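Threonine synthase (Brucella melitensis bv. 1, PDB 4F4F) probably catalyses the pyridoxal-phosphate-dependent conversion of O-phospho-L-homoserine and water to L-threonine and phosphate, the last step of threonine biosynthesis. Local coordinates at residues N288-L291 and S292-E296. Numbering follows the deposited sequence.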
ATOM      1  N   ASN A 288       2.532 -17.483  -3.518  1.00 21.96           N
ATOM      2  CA  ASN A 288       2.699 -17.251  -2.083  1.00 21.76           C
ATOM      3  C   ASN A 288       1.317 -16.979  -1.498  1.00 20.76           C
ATOM      4  O   ASN A 288       0.851 -15.842  -1.422  1.00 20.89           O
ATOM      5  CB  ASN A 288       3.648 -16.085  -1.865  1.00 22.03           C
ATOM      6  CG  ASN A 288       5.012 -16.365  -2.441  1.00 22.88           C
ATOM      7  OD1 ASN A 288       5.807 -17.055  -1.825  1.00 24.27           O
ATOM      8  ND2 ASN A 288       5.284 -15.848  -3.634  1.00 23.46           N
ATOM      9  N   ASP A 289       0.662 -18.056  -1.105  1.00 20.54           N
ATOM     10  CA  ASP A 289      -0.774 -18.055  -0.936  1.00 19.72           C
ATOM     11  C   ASP A 289      -1.196 -18.263   0.521  1.00 18.84           C
ATOM     12  O   ASP A 289      -2.302 -18.762   0.776  1.00 18.46           O
ATOM     13  CB  ASP A 289      -1.364 -19.131  -1.854  1.00 20.49           C
ATOM     14  CG  ASP A 289      -0.989 -20.548  -1.447  1.00 21.36           C
ATOM     15  OD1 ASP A 289      -0.033 -20.801  -0.664  1.00 21.15           O
ATOM     16  OD2 ASP A 289      -1.689 -21.441  -1.953  1.00 22.43           O
ATOM     17  N   ILE A 290      -0.354 -17.826   1.459  1.00 18.08           N
ATOM     18  CA  ILE A 290      -0.677 -17.920   2.888  1.00 17.67           C
ATOM     19  C   ILE A 290      -2.095 -17.455   3.180  1.00 16.96           C
ATOM     20  O   ILE A 290      -2.830 -18.128   3.890  1.00 16.93           O
ATOM     21  CB  ILE A 290       0.358 -17.184   3.794  1.00 17.36           C
ATOM     22  CG1 ILE A 290       0.154 -17.614   5.258  1.00 17.41           C
ATOM     23  CG2 ILE A 290       0.329 -15.652   3.629  1.00 16.35           C
ATOM     24  CD1 ILE A 290       1.274 -17.133   6.143  1.00 17.58           C
ATOM     25  N   LEU A 291      -2.504 -16.356   2.555  1.00 16.51           N
ATOM     26  CA  LEU A 291      -3.837 -15.793   2.826  1.00 15.99           C
ATOM     27  C   LEU A 291      -4.939 -16.686   2.259  1.00 16.34           C
ATOM     28  O   LEU A 291      -5.975 -16.887   2.899  1.00 16.41           O
ATOM     29  CB  LEU A 291      -3.953 -14.376   2.302  1.00 15.40           C
ATOM     30  CG  LEU A 291      -3.041 -13.318   2.971  1.00 15.35           C
ATOM     31  CD1 LEU A 291      -3.071 -12.000   2.197  1.00 14.87           C
ATOM     32  CD2 LEU A 291      -3.447 -13.065   4.417  1.00 14.82           C
ATOM     33  N   SER A 292      -4.741 -17.208   1.063  1.00 16.68           N
ATOM     34  CA  SER A 292      -5.689 -18.155   0.499  1.00 17.13           C
ATOM     35  C   SER A 292      -5.777 -19.423   1.377  1.00 17.50           C
ATOM     36  O   SER A 292      -6.863 -19.864   1.739  1.00 17.02           O
ATOM     37  CB  SER A 292      -5.274 -18.501  -0.947  1.00 17.79           C
ATOM     38  OG  SER A 292      -6.222 -19.381  -1.527  1.00 18.60           O
ATOM     39  N   ARG A 293      -4.632 -19.992   1.756  1.00 17.94           N
ATOM     40  CA  ARG A 293      -4.632 -21.153   2.633  1.00 18.60           C
ATOM     41  C   ARG A 293      -5.302 -20.851   3.969  1.00 18.03           C
ATOM     42  O   ARG A 293      -5.969 -21.720   4.550  1.00 17.97           O
ATOM     43  CB  ARG A 293      -3.227 -21.674   2.877  1.00 19.40           C
ATOM     44  CG  ARG A 293      -2.589 -22.245   1.611  1.00 20.09           C
ATOM     45  CD  ARG A 293      -1.188 -22.777   1.872  1.00 20.76           C
ATOM     46  NE  ARG A 293      -0.115 -21.761   1.970  1.00 20.65           N
ATOM     47  CZ  ARG A 293       0.512 -21.406   3.093  1.00 20.68           C
ATOM     48  NH1 ARG A 293       0.128 -21.902   4.268  1.00 20.57           N
ATOM     49  NH2 ARG A 293       1.504 -20.524   3.046  1.00 20.39           N
ATOM     50  N   THR A 294      -5.103 -19.635   4.462  1.00 17.48           N
ATOM     51  CA  THR A 294      -5.724 -19.222   5.714  1.00 17.36           C
ATOM     52  C   THR A 294      -7.228 -19.210   5.598  1.00 17.74           C
ATOM     53  O   THR A 294      -7.913 -19.725   6.465  1.00 17.92           O
ATOM     54  CB  THR A 294      -5.216 -17.825   6.202  1.00 16.68           C
ATOM     55  OG1 THR A 294      -3.816 -17.916   6.477  1.00 16.45           O
ATOM     56  CG2 THR A 294      -5.960 -17.407   7.474  1.00 16.07           C
ATOM     57  N   LEU A 295      -7.762 -18.623   4.535  1.00 18.31           N
ATOM     58  CA  LEU A 295      -9.222 -18.632   4.385  1.00 19.40           C
ATOM     59  C   LEU A 295      -9.774 -20.070   4.207  1.00 20.03           C
ATOM     60  O   LEU A 295     -10.879 -20.381   4.675  1.00 19.84           O
ATOM     61  CB  LEU A 295      -9.708 -17.722   3.238  1.00 19.28           C
ATOM     62  CG  LEU A 295      -9.901 -16.209   3.483  1.00 19.90           C
ATOM     63  CD1 LEU A 295     -11.315 -15.983   4.020  1.00 20.22           C
ATOM     64  CD2 LEU A 295      -8.834 -15.578   4.375  1.00 19.75           C
ATOM     65  N   GLU A 296      -9.024 -20.933   3.525  1.00 20.99           N
ATOM     66  CA  GLU A 296      -9.476 -22.315   3.312  1.00 21.95           C
ATOM     67  C   GLU A 296      -9.493 -23.128   4.602  1.00 22.01           C
ATOM     68  O   GLU A 296     -10.419 -23.929   4.840  1.00 22.21           O
ATOM     69  CB  GLU A 296      -8.547 -23.048   2.354  1.00 23.87           C
ATOM     70  CG  GLU A 296      -8.506 -22.531   0.931  1.00 25.51           C
ATOM     71  CD  GLU A 296      -7.484 -23.285   0.089  1.00 27.11           C
ATOM     72  OE1 GLU A 296      -6.460 -23.780   0.611  1.00 27.20           O
ATOM     73  OE2 GLU A 296      -7.720 -23.376  -1.125  1.00 31.24           O
TER
HETATM   74  O   HOH W   1       2.778 -20.080   0.396  1.00 26.54           O
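Asp289 carries its carboxylate between its own backbone N and carbonyl carbon (chi1 67°), while Arg293, one turn on, sets CG anti to its carbonyl carbon and bends at chi3 (-78°), so that its guanidinium doubles back to meet the acid. Asp289 OD1 and Arg293 NE form a salt bridge at 2.8 Å; OD1 lies nearly in the guanidinium plane, but the NE-H meets it from above the carboxylate plane. Arginine suits this place because its flat group has several donors: NH2 binds a water that also accepts from Asp289 N, and NH1 reaches Glu301 O. Ile290 CA lies against one guanidinium face, toward its rim, 3.4 Å from Arg293 NH2. Asp289 is the N-cap residue of helix 290-297, which follows strand 278-285 of the mixed sheet in this fold type II pyridoxal-phosphate enzyme; its carboxylate makes no capping bond, and the acid serves the i to i+4 bridge instead, beside the backbone bond from Arg293 N to Asp289 O (2.8 Å). At the next residue, Ile290 O is gripped twice, from opposite faces of its plane, by Thr294 N and by Thr294 OG1 (both 2.8 Å). Threonine thus satisfies its buried hydroxyl on the helix backbone while its side chain packs on Tyr300 and Phe321. Leu291, whose apolar branches suit the interior, packs on Ile283 and Phe321, its side chain about 4 Å from that of Phe262, a pyridoxal-phosphate-binding residue.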